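Local coordinates for protein malate dehydrogenase (Aeropyrum pernix, PDB 2D4A) that catalyses the reversible oxidation of (S)-malate to oxaloacetate, using either NAD or NADP as the coenzyme, and works as a homotetramer, at residues 27-32 with 60-65; 69-74 with 108-113. All coordinates share one frame; numbering follows the deposited sequence.

Contact 1: 27-32 with 60-65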
ATOM      1  N   LEU B  27      18.351   7.761   5.360  1.00 31.40           N
ATOM      2  CA  LEU B  27      19.688   8.262   5.044  1.00 31.17           C
ATOM      3  C   LEU B  27      20.691   7.120   4.861  1.00 32.10           C
ATOM      4  O   LEU B  27      20.857   6.289   5.752  1.00 32.72           O
ATOM      5  CB  LEU B  27      20.154   9.185   6.180  1.00 30.85           C
ATOM      6  CG  LEU B  27      21.484   9.953   6.179  1.00 30.02           C
ATOM      7  CD1 LEU B  27      22.393   9.418   7.261  1.00 28.92           C
ATOM      8  CD2 LEU B  27      22.136   9.884   4.813  1.00 30.72           C
ATOM      9  N   LEU B  28      21.357   7.091   3.706  1.00 31.66           N
ATOM     10  CA  LEU B  28      22.354   6.066   3.391  1.00 30.67           C
ATOM     11  C   LEU B  28      23.775   6.516   3.718  1.00 31.27           C
ATOM     12  O   LEU B  28      24.199   7.592   3.296  1.00 30.98           O
ATOM     13  CB  LEU B  28      22.340   5.722   1.898  1.00 31.93           C
ATOM     14  CG  LEU B  28      21.276   4.868   1.218  1.00 31.97           C
ATOM     15  CD1 LEU B  28      21.195   3.537   1.925  1.00 33.07           C
ATOM     16  CD2 LEU B  28      19.942   5.579   1.229  1.00 33.31           C
ATOM     17  N   ILE B  29      24.521   5.689   4.446  1.00 31.08           N
ATOM     18  CA  ILE B  29      25.910   6.008   4.761  1.00 32.02           C
ATOM     19  C   ILE B  29      26.821   4.826   4.411  1.00 33.46           C
ATOM     20  O   ILE B  29      26.500   3.670   4.703  1.00 34.00           O
ATOM     21  CB  ILE B  29      26.098   6.376   6.255  1.00 32.47           C
ATOM     22  CG1 ILE B  29      25.223   7.581   6.613  1.00 33.53           C
ATOM     23  CG2 ILE B  29      27.555   6.733   6.530  1.00 30.13           C
ATOM     24  CD1 ILE B  29      25.275   7.968   8.090  1.00 35.49           C
ATOM     25  N   ALA B  30      27.957   5.120   3.753  1.00 42.34           N
ATOM     26  CA  ALA B  30      28.963   4.146   3.359  1.00 43.41           C
ATOM     27  C   ALA B  30      30.297   4.870   3.193  1.00 44.24           C
ATOM     28  O   ALA B  30      30.337   6.064   2.899  1.00 43.66           O
ATOM     29  CB  ALA B  30      28.557   3.455   2.060  1.00 43.27           C
ATOM     30  N   ARG B  31      31.380   4.128   3.383  1.00 45.18           N
ATOM     31  CA  ARG B  31      32.729   4.659   3.299  1.00 45.62           C
ATOM     32  C   ARG B  31      33.136   5.149   1.916  1.00 44.38           C
ATOM     33  O   ARG B  31      33.722   6.222   1.771  1.00 44.04           O
ATOM     34  CB  ARG B  31      33.712   3.591   3.800  1.00 48.69           C
ATOM     35  CG  ARG B  31      33.464   2.188   3.215  1.00 53.34           C
ATOM     36  CD  ARG B  31      33.503   1.082   4.288  1.00 56.34           C
ATOM     37  NE  ARG B  31      32.277   0.991   5.088  1.00 56.31           N
ATOM     38  CZ  ARG B  31      31.092   0.627   4.604  1.00 57.08           C
ATOM     39  NH1 ARG B  31      30.958   0.320   3.320  1.00 57.74           N
ATOM     40  NH2 ARG B  31      30.040   0.563   5.405  1.00 57.68           N
ATOM     41  N   THR B  32      32.823   4.366   0.894  1.00 44.27           N
ATOM     42  CA  THR B  32      33.179   4.730  -0.475  1.00 44.26           C
ATOM     43  C   THR B  32      32.547   6.058  -0.882  1.00 44.40           C
ATOM     44  O   THR B  32      31.333   6.231  -0.800  1.00 46.39           O
ATOM     45  CB  THR B  32      32.731   3.641  -1.461  1.00 44.00           C
ATOM     46  OG1 THR B  32      33.342   2.395  -1.100  1.00 43.68           O
ATOM     47  CG2 THR B  32      33.129   4.010  -2.871  1.00 43.15           C
ATOM     48  N   ASN B  60      28.978  10.250   3.370  1.00 33.06           N
ATOM     49  CA  ASN B  60      30.203   9.527   3.713  1.00 32.73           C
ATOM     50  C   ASN B  60      30.597   9.910   5.118  1.00 32.47           C
ATOM     51  O   ASN B  60      31.619   9.468   5.641  1.00 31.34           O
ATOM     52  CB  ASN B  60      31.349   9.904   2.786  1.00 33.54           C
ATOM     53  CG  ASN B  60      31.141   9.416   1.392  1.00 35.36           C
ATOM     54  OD1 ASN B  60      30.844   8.247   1.171  1.00 37.28           O
ATOM     55  ND2 ASN B  60      31.302  10.305   0.430  1.00 37.24           N
ATOM     56  N   SER B  61      29.763  10.741   5.723  1.00 32.97           N
ATOM     57  CA  SER B  61      30.018  11.233   7.055  1.00 33.70           C
ATOM     58  C   SER B  61      29.140  10.577   8.118  1.00 34.09           C
ATOM     59  O   SER B  61      27.967  10.914   8.251  1.00 35.08           O
ATOM     60  CB  SER B  61      29.814  12.740   7.052  1.00 32.42           C
ATOM     61  OG  SER B  61      29.960  13.258   8.354  1.00 38.60           O
ATOM     62  N   TYR B  62      29.714   9.647   8.879  1.00 35.10           N
ATOM     63  CA  TYR B  62      28.972   8.937   9.924  1.00 36.45           C
ATOM     64  C   TYR B  62      28.328   9.825  10.971  1.00 37.91           C
ATOM     65  O   TYR B  62      27.515   9.354  11.770  1.00 39.01           O
ATOM     66  CB  TYR B  62      29.874   7.929  10.633  1.00 34.22           C
ATOM     67  CG  TYR B  62      30.243   6.751   9.777  1.00 32.22           C
ATOM     68  CD1 TYR B  62      29.396   5.654   9.656  1.00 32.98           C
ATOM     69  CD2 TYR B  62      31.422   6.752   9.055  1.00 31.76           C
ATOM     70  CE1 TYR B  62      29.723   4.586   8.828  1.00 32.90           C
ATOM     71  CE2 TYR B  62      31.758   5.699   8.229  1.00 32.26           C
ATOM     72  CZ  TYR B  62      30.914   4.623   8.115  1.00 32.52           C
ATOM     73  OH  TYR B  62      31.261   3.595   7.276  1.00 31.52           O
ATOM     74  N   GLU B  63      28.699  11.099  10.987  1.00 39.30           N
ATOM     75  CA  GLU B  63      28.126  12.034  11.946  1.00 40.96           C
ATOM     76  C   GLU B  63      26.720  12.441  11.530  1.00 40.08           C
ATOM     77  O   GLU B  63      25.994  13.059  12.303  1.00 40.21           O
ATOM     78  CB  GLU B  63      29.000  13.279  12.058  1.00 43.90           C
ATOM     79  CG  GLU B  63      30.235  13.089  12.901  1.00 48.61           C
ATOM     80  CD  GLU B  63      31.490  13.508  12.175  1.00 53.17           C
ATOM     81  OE1 GLU B  63      32.373  14.126  12.823  1.00 53.07           O
ATOM     82  OE2 GLU B  63      31.593  13.206  10.958  1.00 54.40           O
ATOM     83  N   ASP B  64      26.333  12.086  10.310  1.00 39.09           N
ATOM     84  CA  ASP B  64      25.007  12.433   9.832  1.00 38.84           C
ATOM     85  C   ASP B  64      23.925  11.449  10.229  1.00 39.62           C
ATOM     86  O   ASP B  64      22.839  11.496   9.666  1.00 40.80           O
ATOM     87  CB  ASP B  64      24.998  12.570   8.315  1.00 36.70           C
ATOM     88  CG  ASP B  64      25.907  13.662   7.833  1.00 36.32           C
ATOM     89  OD1 ASP B  64      26.165  14.603   8.610  1.00 37.62           O
ATOM     90  OD2 ASP B  64      26.356  13.592   6.676  1.00 35.56           O
ATOM     91  N   MET B  65      24.210  10.566  11.187  1.00 40.08           N
ATOM     92  CA  MET B  65      23.226   9.580  11.623  1.00 40.03           C
ATOM     93  C   MET B  65      22.623   9.929  12.975  1.00 40.10           C
ATOM     94  O   MET B  65      21.831   9.159  13.513  1.00 39.42           O
ATOM     95  CB  MET B  65      23.852   8.177  11.708  1.00 41.24           C
ATOM     96  CG  MET B  65      24.585   7.884  13.029  1.00 43.24           C
ATOM     97  SD  MET B  65      25.186   6.163  13.303  1.00 44.42           S
ATOM     98  CE  MET B  65      26.893   6.268  12.729  1.00 43.46           C
TER
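I29 and Y62 carry a mainly apolar contact in which the loop after strand 56-59 folds back over the end of strand 26-29 in the NAD-binding domain. Two branches of I29 reach different parts of that loop. Its CG2 methyl sits over one face of the Y62 ring, offset toward the rim, 4.0 Å from the ring centroid: a CH-pi contact. The other branch leaves beside the backbone N (chi1 -59°) and brings CD1 to within 3.9 Å of M65 CB. A beta-branched residue suits a strand and can serve both neighbours at once. Cutting I29 back to an alanine would remove both CG2 and CD1, and is likely to open a gap between the Y62 ring and M65. L27 adds its CD1 methyl against the backbone of D64. At the exposed end the Y62 OH lies 3.5 Å from R31 NE, with ring and guanidinium planes 47° apart, while the backbone of N60 gives a CA-H...O contact to A30 O. The loop's own turn is closed by D64 N to S61 O, and D64 OD2 bonds S59 OG. M65 packs on helix 86-106, T3 of strand 2-5 touches I29 and M65, and at the other end of the loop the start of helix 35-50 meets N60.

Contact 2: 69-74 with 108-113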
ATOM      1  N   ASP B  69      16.161   7.050  14.914  1.00 38.89           N
ATOM      2  CA  ASP B  69      15.467   6.171  15.822  1.00 40.52           C
ATOM      3  C   ASP B  69      15.964   4.750  15.585  1.00 38.00           C
ATOM      4  O   ASP B  69      16.177   3.980  16.519  1.00 36.86           O
ATOM      5  CB  ASP B  69      13.963   6.255  15.558  1.00 46.03           C
ATOM      6  CG  ASP B  69      13.424   7.653  15.751  1.00 53.03           C
ATOM      7  OD1 ASP B  69      13.720   8.536  14.904  1.00 55.99           O
ATOM      8  OD2 ASP B  69      12.715   7.881  16.767  1.00 57.62           O
ATOM      9  N   ILE B  70      16.162   4.426  14.313  1.00 35.66           N
ATOM     10  CA  ILE B  70      16.608   3.110  13.906  1.00 33.36           C
ATOM     11  C   ILE B  70      17.823   3.170  12.997  1.00 33.41           C
ATOM     12  O   ILE B  70      17.872   3.963  12.050  1.00 34.25           O
ATOM     13  CB  ILE B  70      15.489   2.383  13.155  1.00 32.16           C
ATOM     14  CG1 ILE B  70      14.214   2.425  14.006  1.00 31.76           C
ATOM     15  CG2 ILE B  70      15.930   0.958  12.799  1.00 28.90           C
ATOM     16  CD1 ILE B  70      12.963   1.970  13.295  1.00 34.00           C
ATOM     17  N   VAL B  71      18.802   2.325  13.301  1.00 32.18           N
ATOM     18  CA  VAL B  71      20.026   2.218  12.518  1.00 30.37           C
ATOM     19  C   VAL B  71      20.105   0.782  12.015  1.00 29.61           C
ATOM     20  O   VAL B  71      20.257  -0.144  12.807  1.00 29.46           O
ATOM     21  CB  VAL B  71      21.274   2.513  13.369  1.00 29.99           C
ATOM     22  CG1 VAL B  71      22.526   2.180  12.569  1.00 30.64           C
ATOM     23  CG2 VAL B  71      21.289   3.976  13.785  1.00 28.82           C
ATOM     24  N   LEU B  72      19.992   0.602  10.705  1.00 28.49           N
ATOM     25  CA  LEU B  72      20.044  -0.728  10.115  1.00 28.51           C
ATOM     26  C   LEU B  72      21.465  -1.043   9.642  1.00 29.60           C
ATOM     27  O   LEU B  72      21.991  -0.378   8.752  1.00 30.95           O
ATOM     28  CB  LEU B  72      19.060  -0.823   8.940  1.00 27.11           C
ATOM     29  CG  LEU B  72      17.578  -0.491   9.205  1.00 27.18           C
ATOM     30  CD1 LEU B  72      16.789  -0.663   7.920  1.00 26.86           C
ATOM     31  CD2 LEU B  72      17.009  -1.383  10.293  1.00 26.37           C
ATOM     32  N   VAL B  73      22.079  -2.056  10.250  1.00 30.26           N
ATOM     33  CA  VAL B  73      23.436  -2.472   9.911  1.00 29.79           C
ATOM     34  C   VAL B  73      23.425  -3.645   8.928  1.00 30.32           C
ATOM     35  O   VAL B  73      22.905  -4.732   9.214  1.00 28.88           O
ATOM     36  CB  VAL B  73      24.217  -2.844  11.188  1.00 30.04           C
ATOM     37  CG1 VAL B  73      25.606  -3.351  10.837  1.00 29.58           C
ATOM     38  CG2 VAL B  73      24.315  -1.624  12.097  1.00 29.75           C
ATOM     39  N   THR B  74      24.023  -3.395   7.765  1.00 30.65           N
ATOM     40  CA  THR B  74      24.097  -4.348   6.660  1.00 30.11           C
ATOM     41  C   THR B  74      25.477  -4.263   6.011  1.00 30.64           C
ATOM     42  O   THR B  74      25.752  -4.925   5.012  1.00 31.03           O
ATOM     43  CB  THR B  74      23.067  -3.976   5.603  1.00 29.03           C
ATOM     44  OG1 THR B  74      23.451  -2.733   5.004  1.00 30.96           O
ATOM     45  CG2 THR B  74      21.689  -3.779   6.238  1.00 27.78           C
ATOM     46  N   LYS B 108      23.361   7.158  20.251  1.00 41.62           N
ATOM     47  CA  LYS B 108      23.209   6.488  21.548  1.00 42.21           C
ATOM     48  C   LYS B 108      21.828   5.915  21.863  1.00 42.59           C
ATOM     49  O   LYS B 108      21.700   4.818  22.403  1.00 43.09           O
ATOM     50  CB  LYS B 108      23.572   7.456  22.675  1.00 43.03           C
ATOM     51  CG  LYS B 108      24.998   7.925  22.685  1.00 46.31           C
ATOM     52  CD  LYS B 108      25.287   8.791  23.909  1.00 48.03           C
ATOM     53  CE  LYS B 108      26.767   9.187  23.972  1.00 50.18           C
ATOM     54  NZ  LYS B 108      27.683   8.012  24.111  1.00 51.79           N
ATOM     55  N   ASP B 109      20.797   6.673  21.527  1.00 42.13           N
ATOM     56  CA  ASP B 109      19.422   6.291  21.815  1.00 42.72           C
ATOM     57  C   ASP B 109      18.712   5.470  20.732  1.00 40.68           C
ATOM     58  O   ASP B 109      17.550   5.093  20.901  1.00 40.70           O
ATOM     59  CB  ASP B 109      18.652   7.575  22.113  1.00 45.34           C
ATOM     60  CG  ASP B 109      19.114   8.728  21.238  1.00 50.29           C
ATOM     61  OD1 ASP B 109      18.946   9.913  21.631  1.00 51.00           O
ATOM     62  OD2 ASP B 109      19.650   8.435  20.138  1.00 51.38           O
ATOM     63  N   ALA B 110      19.417   5.179  19.640  1.00 37.26           N
ATOM     64  CA  ALA B 110      18.858   4.425  18.512  1.00 35.68           C
ATOM     65  C   ALA B 110      18.742   2.910  18.707  1.00 35.21           C
ATOM     66  O   ALA B 110      19.407   2.336  19.562  1.00 37.96           O
ATOM     67  CB  ALA B 110      19.683   4.701  17.266  1.00 34.83           C
ATOM     68  N   ILE B 111      17.841   2.276  17.955  1.00 32.92           N
ATOM     69  CA  ILE B 111      17.681   0.800  17.944  1.00 30.33           C
ATOM     70  C   ILE B 111      18.472   0.299  16.713  1.00 31.64           C
ATOM     71  O   ILE B 111      18.433   0.917  15.663  1.00 32.40           O
ATOM     72  CB  ILE B 111      16.243   0.327  17.844  1.00 28.80           C
ATOM     73  CG1 ILE B 111      15.338   0.893  18.952  1.00 27.38           C
ATOM     74  CG2 ILE B 111      16.172  -1.212  17.959  1.00 23.83           C
ATOM     75  CD1 ILE B 111      13.871   0.546  18.832  1.00 24.66           C
ATOM     76  N   VAL B 112      19.502  -0.674  17.014  1.00 21.05           N
ATOM     77  CA  VAL B 112      20.258  -1.189  15.883  1.00 19.68           C
ATOM     78  C   VAL B 112      19.820  -2.585  15.502  1.00 19.53           C
ATOM     79  O   VAL B 112      19.424  -3.389  16.344  1.00 19.47           O
ATOM     80  CB  VAL B 112      21.783  -1.154  16.142  1.00 19.74           C
ATOM     81  CG1 VAL B 112      22.161   0.252  16.414  1.00 22.08           C
ATOM     82  CG2 VAL B 112      22.190  -2.022  17.323  1.00 20.89           C
ATOM     83  N   VAL B 113      19.790  -2.831  14.184  1.00 28.27           N
ATOM     84  CA  VAL B 113      19.352  -4.179  13.732  1.00 27.67           C
ATOM     85  C   VAL B 113      20.458  -4.691  12.796  1.00 28.97           C
ATOM     86  O   VAL B 113      20.825  -3.946  11.871  1.00 30.50           O
ATOM     87  CB  VAL B 113      18.000  -4.162  13.035  1.00 26.13           C
ATOM     88  CG1 VAL B 113      17.563  -5.559  12.567  1.00 24.02           C
ATOM     89  CG2 VAL B 113      16.877  -3.606  13.918  1.00 22.68           C
TER
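V71 and I111 meet in a ladder of four backbone hydrogen bonds joining two parallel strands, 70-73 and 111-113, whose axes come within 4.7 Å at an angle of 19°. I111 takes part twice, giving its N-H to D69 O and receiving V71 N at its own carbonyl, a bond of 2.8 Å with an angle of 171° at the hydrogen. V71 O then accepts V113 N at 3.1 Å, and V113 O takes V73 N. Each strand thus bonds through alternate residues, as parallel pairing requires. The ladder belongs to a beta-alpha-beta unit of the Rossmann-type domain: helix 86-106 connects the two strands and packs against V71, V73 and V112. Beta-branched residues suit this buried core, being at ease in extended backbone and filling both faces of the sheet. On the face of V71 and V112, V71 CB lies 3.9 Å from V112 CG1, while V71 CG2, placed beside the backbone N and anti to the carbonyl carbon, turns to A110 CB at the same distance. On the face of I70, L72, I111 and V113, L72 and V113 lie side by side, with L72 CD2 4.0 Å from V113 CB; helix 223-237 touches I70, I111 and V113 there. The start of the pair is the solvent side. D69 is exposed and its side chain leaves the backbone away from 108-113, as fits a charged residue in a surface turn, yet its carbonyl is held as firmly as the rest of the ladder. Small, buried A110 sits beside it, with CB 3.7 Å from D69 O.

How the contacts relate
Both contacts reach the six-stranded parallel sheet of the NAD-binding domain, with centres 13 Å apart: contact 2 pairs two of its strands, contact 1 lays a loop on the end of one. They come in series: contact 1 closes at 65, and contact 2 opens at 69 in the same connection between strands 56-59 and 70-73. That connection carries the chain from one edge of the sheet back past strands 26-29 and 2-5; strand 2-5 lies between 26-29 and 70-73 and bonds to both. Helix 86-106 borders both contacts. The 3-2-1-4-5-6 order is that of a Rossmann fold; A30 and V73 lie near A7 and T116, which by similarity bind NADP, consistent with a coenzyme site at the C-terminal ends of the strands.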